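Local coordinates for GTPase activator-like protein (Chaetomium thermophilum, PDB 5HIU) that probably takes part in GTPase activation as TSC2 of the tuberous sclerosis complex, this chain being its helical N-terminal part, at residues V439-G442 with P443-L446. Sequence-based numbering, arbitrary orientation.
Sequences VHQG and PELL
Gln441, in the last turn of helix 423-441, lies against Leu445, four residues further along the chain. Its CG stands anti to the carbonyl carbon (chi1 -64°), and the chain beyond is extended, which carries the amide across the Leu445 side chain at about a right angle. CB of Gln441 packs on CB of Leu445 at 3.4 Å. Further out, OE1 of Gln441 sits 3.1 Å from CA of Leu445, a close approach of the amide oxygen to carbon. The same oxygen lies 3.3 Å from N of Leu445, but the angle is too poor for a hydrogen bond. On the Glu444 side OE1 of Gln441 meets CG of Glu444 at 3.6 Å; the amide and carboxylate planes are turned 55° apart, and the contact is van der Waals packing. Gly442 is the first residue to leave helical phi/psi, with positive phi, and Pro443 and Glu444 lie in a 3-10 segment. Gly442 to Leu445 form a type I beta turn with Pro443 and Glu444 at its corners; in this largely helical chain it belongs to the connection between helices 423-441 and 448-459, near the C-terminal end of the modelled TSC2 N-terminal region. O of the buried Gly442 closes the turn by accepting a bond from N of Leu445, 2.8 Å long and bent to 142° at the hydrogen, with the donor well above the carbonyl plane. The Leu445 side chain also touches Cys451 of helix 448-459, while Pro443 leans on Arg448 of the same helix.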
# COMPACT_ATOMS: atom_id res chain seq x y z
N VAL A 439 22.09 36.61 13.71
CA VAL A 439 22.73 37.68 12.99
C VAL A 439 21.69 38.49 12.24
O VAL A 439 21.68 39.70 12.34
CB VAL A 439 23.83 37.17 12.04
CG1 VAL A 439 24.29 38.26 11.07
CG2 VAL A 439 25.01 36.70 12.86
N HIS A 440 20.81 37.83 11.53
CA HIS A 440 19.90 38.57 10.66
C HIS A 440 18.73 39.25 11.36
O HIS A 440 18.36 40.36 10.97
CB HIS A 440 19.50 37.70 9.49
CG HIS A 440 20.66 37.41 8.60
ND1 HIS A 440 21.17 36.14 8.41
CD2 HIS A 440 21.48 38.25 7.92
CE1 HIS A 440 22.22 36.21 7.62
NE2 HIS A 440 22.43 37.47 7.30
N GLN A 441 18.17 38.63 12.39
CA GLN A 441 17.13 39.28 13.20
C GLN A 441 17.70 40.11 14.37
O GLN A 441 17.43 41.31 14.50
CB GLN A 441 16.16 38.26 13.73
CG GLN A 441 15.37 37.52 12.67
CD GLN A 441 14.05 37.03 13.22
OE1 GLN A 441 13.53 37.59 14.20
NE2 GLN A 441 13.48 35.99 12.60
N GLY A 442 18.46 39.47 15.25
CA GLY A 442 18.98 40.17 16.43
C GLY A 442 17.86 40.47 17.42
O GLY A 442 17.04 39.59 17.67
N PRO A 443 17.81 41.70 17.98
CA PRO A 443 16.78 42.01 18.98
C PRO A 443 15.32 41.74 18.54
O PRO A 443 14.48 41.42 19.38
CB PRO A 443 16.99 43.51 19.23
CG PRO A 443 18.40 43.77 18.86
CD PRO A 443 18.71 42.85 17.72
N GLU A 444 15.03 41.88 17.25
CA GLU A 444 13.72 41.55 16.69
C GLU A 444 13.34 40.06 16.84
O GLU A 444 12.16 39.71 16.86
CB GLU A 444 13.66 41.97 15.21
CG GLU A 444 12.78 41.12 14.32
CD GLU A 444 12.90 41.47 12.85
OE1 GLU A 444 13.03 42.68 12.54
OE2 GLU A 444 12.86 40.54 12.00
N LEU A 445 14.35 39.19 16.93
CA LEU A 445 14.15 37.77 17.22
C LEU A 445 13.93 37.51 18.69
O LEU A 445 14.86 37.60 19.50
CB LEU A 445 15.36 36.97 16.76
CG LEU A 445 15.38 35.48 17.11
CD1 LEU A 445 14.31 34.76 16.34
CD2 LEU A 445 16.76 34.91 16.79
N LEU A 446 12.70 37.13 19.02
CA LEU A 446 12.29 36.85 20.39
C LEU A 446 13.30 35.96 21.13
O LEU A 446 13.85 36.33 22.18
CB LEU A 446 10.92 36.16 20.39
CG LEU A 446 9.76 36.80 19.63
CD1 LEU A 446 8.54 35.90 19.72
CD2 LEU A 446 9.46 38.19 20.18